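Local coordinates for hemolysin-related protein (Vibrio cholerae serotype O1, PDB 6MLT) that is a secreted, metal-binding protein of the biofilm matrix that probably binds carbohydrate and helps the biofilm adhere, at residues 37-42 / 569-574; 57-62 / 74-79; 102-107 / 586-591. One frame throughout, in Å; residues are numbered along the deposited sequence.

Contact 1 (37-42 / 569-574). With CA (calcium ion), chain C; CA (calcium ion), chain B.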
# COMPACT_ATOMS: atom_id res chain seq x y z
N VAL A 37 1.22 -12.13 -12.16
CA VAL A 37 -0.14 -12.49 -12.56
C VAL A 37 -0.73 -11.37 -13.41
O VAL A 37 -0.93 -10.25 -12.93
CB VAL A 37 -1.05 -12.75 -11.34
CG1 VAL A 37 -2.48 -13.07 -11.79
CG2 VAL A 37 -0.49 -13.89 -10.51
N VAL A 38 -1.03 -11.69 -14.67
CA VAL A 38 -1.60 -10.75 -15.63
C VAL A 38 -2.37 -11.54 -16.68
O VAL A 38 -2.15 -12.74 -16.87
CB VAL A 38 -0.52 -9.88 -16.32
CG1 VAL A 38 0.06 -8.85 -15.36
CG2 VAL A 38 0.59 -10.77 -16.89
N GLN A 39 -3.26 -10.85 -17.40
CA GLN A 39 -4.04 -11.47 -18.48
C GLN A 39 -3.21 -11.57 -19.76
O GLN A 39 -2.66 -10.57 -20.23
CB GLN A 39 -5.30 -10.64 -18.77
CG GLN A 39 -6.23 -10.41 -17.59
CD GLN A 39 -7.17 -11.57 -17.34
OE1 GLN A 39 -7.22 -12.54 -18.09
NE2 GLN A 39 -7.95 -11.46 -16.26
N LEU A 40 -3.17 -12.76 -20.36
CA LEU A 40 -2.35 -12.97 -21.55
C LEU A 40 -3.06 -13.61 -22.73
O LEU A 40 -2.48 -13.65 -23.82
CB LEU A 40 -1.12 -13.82 -21.21
CG LEU A 40 -0.13 -13.20 -20.23
CD1 LEU A 40 0.95 -14.21 -19.86
CD2 LEU A 40 0.50 -11.93 -20.79
N ASN A 41 -4.29 -14.11 -22.58
CA ASN A 41 -4.97 -14.72 -23.71
C ASN A 41 -6.48 -14.49 -23.60
O ASN A 41 -7.00 -14.06 -22.57
CB ASN A 41 -4.65 -16.21 -23.83
CG ASN A 41 -5.34 -17.06 -22.78
OD1 ASN A 41 -5.21 -16.80 -21.59
ND2 ASN A 41 -6.09 -18.06 -23.22
N ASP A 42 -7.17 -14.80 -24.69
CA ASP A 42 -8.61 -14.59 -24.79
C ASP A 42 -9.31 -15.89 -24.39
O ASP A 42 -9.53 -16.77 -25.22
CB ASP A 42 -8.99 -14.15 -26.19
CG ASP A 42 -10.48 -13.88 -26.34
OD1 ASP A 42 -11.17 -13.76 -25.31
OD2 ASP A 42 -10.94 -13.79 -27.49
N ALA A 569 -9.68 -10.62 -3.40
CA ALA A 569 -8.28 -10.69 -3.81
C ALA A 569 -8.07 -9.97 -5.14
O ALA A 569 -8.93 -9.97 -6.02
CB ALA A 569 -7.82 -12.14 -3.95
N THR A 570 -6.88 -9.37 -5.27
CA THR A 570 -6.53 -8.64 -6.48
C THR A 570 -6.64 -9.55 -7.71
O THR A 570 -6.34 -10.75 -7.65
CB THR A 570 -5.10 -8.10 -6.38
OG1 THR A 570 -4.78 -7.34 -7.56
CG2 THR A 570 -4.09 -9.23 -6.24
N ARG A 571 -7.05 -8.96 -8.82
CA ARG A 571 -7.05 -9.64 -10.11
C ARG A 571 -5.69 -9.64 -10.79
O ARG A 571 -5.54 -10.27 -11.84
CB ARG A 571 -8.04 -8.97 -11.07
CG ARG A 571 -9.49 -8.91 -10.60
CD ARG A 571 -10.16 -10.26 -10.61
NE ARG A 571 -9.90 -11.08 -11.79
CZ ARG A 571 -10.54 -10.97 -12.96
NH1 ARG A 571 -11.47 -10.05 -13.14
NH2 ARG A 571 -10.23 -11.80 -13.94
N ILE A 572 -4.71 -8.94 -10.23
CA ILE A 572 -3.45 -8.70 -10.93
C ILE A 572 -2.35 -8.53 -9.90
O ILE A 572 -2.54 -7.89 -8.86
CB ILE A 572 -3.57 -7.46 -11.86
CG1 ILE A 572 -2.26 -7.22 -12.61
CG2 ILE A 572 -3.96 -6.22 -11.06
CD1 ILE A 572 -2.45 -6.31 -13.82
N TRP A 573 -1.19 -9.11 -10.19
CA TRP A 573 0.01 -8.95 -9.36
C TRP A 573 1.17 -8.82 -10.35
O TRP A 573 1.81 -9.80 -10.72
CB TRP A 573 0.20 -10.12 -8.41
CG TRP A 573 1.24 -9.88 -7.37
CD1 TRP A 573 2.58 -9.75 -7.57
CD2 TRP A 573 1.03 -9.75 -5.96
NE1 TRP A 573 3.23 -9.55 -6.37
CE2 TRP A 573 2.29 -9.54 -5.36
CE3 TRP A 573 -0.10 -9.79 -5.14
CZ2 TRP A 573 2.46 -9.38 -3.99
CZ3 TRP A 573 0.06 -9.63 -3.77
CH2 TRP A 573 1.33 -9.43 -3.21
N ASN A 574 1.42 -7.59 -10.79
CA ASN A 574 2.14 -7.38 -12.03
C ASN A 574 3.63 -7.13 -11.83
O ASN A 574 4.36 -7.09 -12.83
CB ASN A 574 1.53 -6.20 -12.79
CG ASN A 574 1.81 -4.89 -12.11
OD1 ASN A 574 1.40 -4.68 -10.96
ND2 ASN A 574 2.52 -4.01 -12.79
CA CA C . -5.77 -16.46 -19.42
CA CA B . -11.69 -12.21 -23.82
O HOH W 1 -6.83 -9.17 -14.54
O HOH W 2 -6.17 -14.07 -20.16
O HOH W 3 -12.88 -10.69 -22.69
O HOH W 4 -6.19 -18.76 -19.25
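V37 and W573 form a single antiparallel, hydrogen-bonded beta bridge, joining strand 36-38, in a sheet that is probably a beta-propeller blade, to a loop near the end of the chain; the touching parts run 109° apart. V37 N gives a nearly straight bond to W573 O at 2.8 Å, and W573 N returns one to V37 O at 3.0 Å. The same V37 O lies 3.3 Å from I572 CG1. The CB atoms of V37 and W573 pack together, while the indole leads away, its NE1 partnered by Y523. V38 CG1 meets the end of I572, 3.9 Å from its CD1; I572 extends there with CG1 anti to the backbone N (chi1 -179°). N41 OD1 and D42 OD1 each bind a different calcium ion, and a water on the N41 calcium donates to N41 O and, at 2.8 Å, to Q39 OE1. Q39 is bent at chi2 (-83°), its amide almost perpendicular to the R571 guanidinium. Q39 NE2 and R571 NH2, 3.3 Å apart, are both donors and do not bond; NE2 donates to D53 O, and R571 NE to D528 O. Another water accepts from Q39 NE2 at 3.1 Å and donates to R571 O at 3.2 Å.

Contact 2 (57-62 / 74-79)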
# COMPACT_ATOMS: atom_id res chain seq x y z
N ILE A 57 -0.13 -16.73 -15.24
CA ILE A 57 1.06 -16.69 -14.40
C ILE A 57 2.29 -16.63 -15.30
O ILE A 57 2.40 -17.37 -16.27
CB ILE A 57 1.12 -17.90 -13.45
CG1 ILE A 57 0.09 -17.76 -12.32
CG2 ILE A 57 2.51 -18.05 -12.84
CD1 ILE A 57 -1.33 -18.05 -12.69
N ILE A 58 3.22 -15.74 -14.96
CA ILE A 58 4.52 -15.64 -15.62
C ILE A 58 5.60 -16.01 -14.61
O ILE A 58 5.66 -15.45 -13.51
CB ILE A 58 4.77 -14.24 -16.18
CG1 ILE A 58 3.78 -13.92 -17.29
CG2 ILE A 58 6.21 -14.13 -16.72
CD1 ILE A 58 3.72 -12.45 -17.66
N VAL A 59 6.48 -16.93 -15.01
CA VAL A 59 7.61 -17.37 -14.20
C VAL A 59 8.83 -17.49 -15.11
O VAL A 59 8.73 -17.48 -16.34
CB VAL A 59 7.34 -18.70 -13.48
CG1 VAL A 59 6.22 -18.54 -12.48
CG2 VAL A 59 7.01 -19.80 -14.47
N VAL A 60 10.00 -17.60 -14.48
CA VAL A 60 11.26 -17.85 -15.17
C VAL A 60 11.79 -19.18 -14.65
O VAL A 60 11.97 -19.35 -13.44
CB VAL A 60 12.27 -16.72 -14.94
CG1 VAL A 60 13.53 -16.96 -15.77
CG2 VAL A 60 11.64 -15.35 -15.26
N THR A 61 12.04 -20.12 -15.56
CA THR A 61 12.48 -21.46 -15.19
C THR A 61 13.97 -21.65 -15.48
O THR A 61 14.50 -21.10 -16.45
CB THR A 61 11.68 -22.54 -15.94
OG1 THR A 61 11.89 -22.42 -17.36
CG2 THR A 61 10.20 -22.41 -15.65
N PHE A 62 14.64 -22.43 -14.62
CA PHE A 62 16.05 -22.76 -14.80
C PHE A 62 16.27 -24.25 -14.56
O PHE A 62 15.41 -24.96 -14.03
CB PHE A 62 16.95 -21.95 -13.86
CG PHE A 62 16.70 -22.19 -12.40
CD1 PHE A 62 15.73 -21.47 -11.72
CD2 PHE A 62 17.45 -23.13 -11.70
CE1 PHE A 62 15.50 -21.68 -10.37
CE2 PHE A 62 17.22 -23.35 -10.35
CZ PHE A 62 16.25 -22.62 -9.69
N ARG A 74 8.22 -18.20 -19.06
CA ARG A 74 7.11 -19.06 -19.44
C ARG A 74 5.80 -18.45 -18.94
O ARG A 74 5.73 -17.95 -17.82
CB ARG A 74 7.25 -20.47 -18.86
CG ARG A 74 8.51 -21.21 -19.26
CD ARG A 74 8.41 -22.67 -18.82
NE ARG A 74 9.66 -23.43 -18.94
CZ ARG A 74 9.93 -24.30 -19.91
NH1 ARG A 74 9.07 -24.53 -20.89
NH2 ARG A 74 11.09 -24.94 -19.90
N ALA A 75 4.77 -18.52 -19.78
CA ALA A 75 3.43 -18.08 -19.43
C ALA A 75 2.53 -19.29 -19.24
O ALA A 75 2.41 -20.12 -20.14
CB ALA A 75 2.86 -17.15 -20.50
N LEU A 76 1.88 -19.37 -18.08
CA LEU A 76 1.04 -20.50 -17.70
C LEU A 76 -0.41 -20.06 -17.57
O LEU A 76 -0.71 -19.07 -16.90
CB LEU A 76 1.51 -21.10 -16.38
CG LEU A 76 3.00 -21.43 -16.30
CD1 LEU A 76 3.35 -22.03 -14.94
CD2 LEU A 76 3.39 -22.38 -17.43
N SER A 77 -1.31 -20.83 -18.18
CA SER A 77 -2.73 -20.49 -18.15
C SER A 77 -3.27 -20.54 -16.73
O SER A 77 -3.06 -21.51 -16.00
CB SER A 77 -3.52 -21.46 -19.03
OG SER A 77 -4.91 -21.19 -18.93
N GLY A 78 -4.00 -19.49 -16.33
CA GLY A 78 -4.64 -19.50 -15.03
C GLY A 78 -5.66 -20.61 -14.87
O GLY A 78 -5.96 -21.01 -13.74
N VAL A 79 -6.20 -21.11 -15.98
CA VAL A 79 -7.23 -22.15 -15.93
C VAL A 79 -6.64 -23.47 -15.46
O VAL A 79 -7.15 -24.10 -14.52
CB VAL A 79 -7.90 -22.30 -17.31
CG1 VAL A 79 -8.89 -23.47 -17.33
CG2 VAL A 79 -8.60 -21.01 -17.71
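Four backbone hydrogen bonds tie I57 and V59 to L76 and R74. I57 N reaches L76 O at 2.9 Å and L76 N reaches I57 O at 2.7 Å; V59 and R74 exchange a second pair, and all four are close to straight. Between them I58 and A75 face each other as a non-hydrogen-bonded pair, where I58 CA lies 3.4 Å from R74 O. One face of the sheet carries I57, V59, R74 and L76, with V59 CG2 4.3 Å from L76 CD1; I58 and A75 occupy the other. These are the arms of beta hairpin 56-63/71-76, within an antiparallel sheet that is probably a propeller blade; the axes of 57-62 and 74-76 lie 149° apart in direction, near antiparallel. Farther along, R74 stretches out from CG to NE (chi2 and chi3 both -170°) and meets T61 at about a right angle. Its NE donates to T61 OG1 at 2.9 Å, with the hydroxyl at the guanidinium edge, 16° out of the plane, while T61 CG2 lies 3.6 Å from R74 CD. A second shell fixes both groups: S28 OG bonds T61 OG1, E83 forms a salt bridge with R74 NH1, and the carbonyls of F24 and S28 take R74 NH2. W19 packs on T61, R74 and L76. At the far end S77 OG accepts from V79 N in an ST turn, and G78 N donates to D56 OD1, a side chain whose other oxygen binds calcium.

Contact 3 (102-107 / 586-591). With NA (sodium ion), chain D.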
# COMPACT_ATOMS: atom_id res chain seq x y z
N ALA A 102 5.17 -6.54 -15.60
CA ALA A 102 4.28 -6.54 -16.74
C ALA A 102 3.22 -5.46 -16.59
O ALA A 102 2.78 -5.14 -15.49
CB ALA A 102 3.60 -7.91 -16.92
N ALA A 103 2.81 -4.92 -17.73
CA ALA A 103 1.74 -3.93 -17.79
C ALA A 103 1.48 -3.62 -19.26
O ALA A 103 2.29 -3.94 -20.13
CB ALA A 103 2.11 -2.64 -17.05
N ASP A 104 0.32 -3.01 -19.51
CA ASP A 104 0.01 -2.48 -20.84
C ASP A 104 0.72 -1.14 -20.96
O ASP A 104 0.21 -0.11 -20.50
CB ASP A 104 -1.49 -2.35 -21.04
CG ASP A 104 -1.87 -1.85 -22.43
OD1 ASP A 104 -0.97 -1.55 -23.25
OD2 ASP A 104 -3.08 -1.75 -22.70
N LEU A 105 1.90 -1.14 -21.56
CA LEU A 105 2.77 0.03 -21.54
C LEU A 105 2.42 1.04 -22.62
O LEU A 105 2.64 2.24 -22.43
CB LEU A 105 4.22 -0.41 -21.68
CG LEU A 105 4.77 -1.29 -20.55
CD1 LEU A 105 6.17 -1.78 -20.89
CD2 LEU A 105 4.78 -0.52 -19.25
N ASP A 106 1.89 0.59 -23.76
CA ASP A 106 1.59 1.48 -24.87
C ASP A 106 0.10 1.72 -25.05
O ASP A 106 -0.28 2.44 -25.98
CB ASP A 106 2.19 0.93 -26.17
CG ASP A 106 1.63 -0.43 -26.57
OD1 ASP A 106 0.83 -1.02 -25.81
OD2 ASP A 106 2.00 -0.91 -27.66
N GLY A 107 -0.75 1.14 -24.20
CA GLY A 107 -2.17 1.43 -24.25
C GLY A 107 -2.92 0.79 -25.39
O GLY A 107 -3.97 1.31 -25.79
N ASN A 586 -7.18 -3.98 -15.70
CA ASN A 586 -6.94 -4.31 -17.10
C ASN A 586 -5.48 -4.19 -17.51
O ASN A 586 -5.17 -4.37 -18.69
CB ASN A 586 -7.80 -3.42 -18.01
CG ASN A 586 -7.47 -1.94 -17.87
OD1 ASN A 586 -6.50 -1.57 -17.21
ND2 ASN A 586 -8.27 -1.09 -18.50
N GLY A 587 -4.58 -3.88 -16.58
CA GLY A 587 -3.16 -3.84 -16.87
C GLY A 587 -2.62 -2.48 -17.24
O GLY A 587 -1.40 -2.34 -17.39
N THR A 588 -3.47 -1.47 -17.40
CA THR A 588 -2.98 -0.13 -17.65
C THR A 588 -2.43 0.48 -16.36
O THR A 588 -2.78 0.06 -15.25
CB THR A 588 -4.07 0.77 -18.25
OG1 THR A 588 -5.19 0.84 -17.35
CG2 THR A 588 -4.54 0.22 -19.59
N ILE A 589 -1.55 1.45 -16.52
CA ILE A 589 -0.87 2.09 -15.39
C ILE A 589 -1.43 3.50 -15.25
O ILE A 589 -1.45 4.25 -16.23
CB ILE A 589 0.65 2.11 -15.58
CG1 ILE A 589 1.18 0.67 -15.45
CG2 ILE A 589 1.32 3.07 -14.58
CD1 ILE A 589 2.68 0.55 -15.30
N PRO A 590 -1.88 3.92 -14.06
CA PRO A 590 -2.44 5.26 -13.93
C PRO A 590 -1.38 6.34 -14.10
O PRO A 590 -0.21 6.16 -13.75
CB PRO A 590 -3.02 5.28 -12.50
CG PRO A 590 -3.01 3.86 -12.04
CD PRO A 590 -1.92 3.18 -12.78
N THR A 591 -1.82 7.49 -14.62
CA THR A 591 -0.91 8.62 -14.82
C THR A 591 -0.62 9.34 -13.52
O THR A 591 0.53 9.73 -13.27
CB THR A 591 -1.51 9.59 -15.84
OG1 THR A 591 -1.69 8.92 -17.10
CG2 THR A 591 -0.60 10.80 -16.05
NA NA D . 0.28 -2.99 -24.70
O HOH W 5 -0.76 2.08 -19.34
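One direct hydrogen bond joins the two segments: D104 N donates to G587 O at 2.8 Å, close to straight at the hydrogen but arriving from well above the carbonyl plane. A water adds a second, indirect link, donating to D104 O at 2.7 Å and accepting from I589 N at 3.0 Å. The backbone of D104 is thus held through both its N-H and its carbonyl. G587 takes phi 94°, with backbone angles that suit glycine. Within 586-591, N586 OD1 accepts from T588 N in an Asx turn and also from T588 OG1, two bonds that brace the bend.

Packing is light. A103 CB lies against the end of I589, 3.7 Å from CD1, and both side chains also pack on L151 of strand 150-152. D104 and T588 lie side by side, pointing the same way, in a loose contact that puts D104 OD2 4.0 Å from the methyl CG2 of T588.

With CG anti to the backbone N (chi1 -178°), D104 directs OD1 to the sodium ion at 2.4 Å, and D106 OD1 binds it at 2.3 Å. D108, the L110 carbonyl and E112 supply the remaining protein ligands. D104 OD2 instead accepts from G109 N, while D106 OD2 makes a salt bridge with K133. This Asp-rich loop, with ligands at alternate positions (104, 106, 108, 110 and 112) and a closing glutamate, is characteristic of the metal-binding loop of an FG-GAP-like propeller repeat.

Contacts 1 and 3 cross along the chain, both bringing a late segment against early strands, and they meet: N574 ND2 lies 2.9 Å from A102 O, a probable hydrogen bond, and I572 CD1 packs 4.0 Å from G587 CA. Contact 2 is local, nested inside the loop that contact 1 closes. V38 CG2 touches I58 CD1 at 3.6 Å across neighbouring strands 36-38 and 56-63; separately, L40 CD1 lies 3.6 Å from A75 CB. Contact 1 is centred about 12 Å from each of the others; contacts 2 and 3, centres 20 Å and nearest atoms about 5 Å apart, do not touch. N41 and D42 bind calcium, G78 only approaches it (about 5 Å), and D104 and D106 bind sodium.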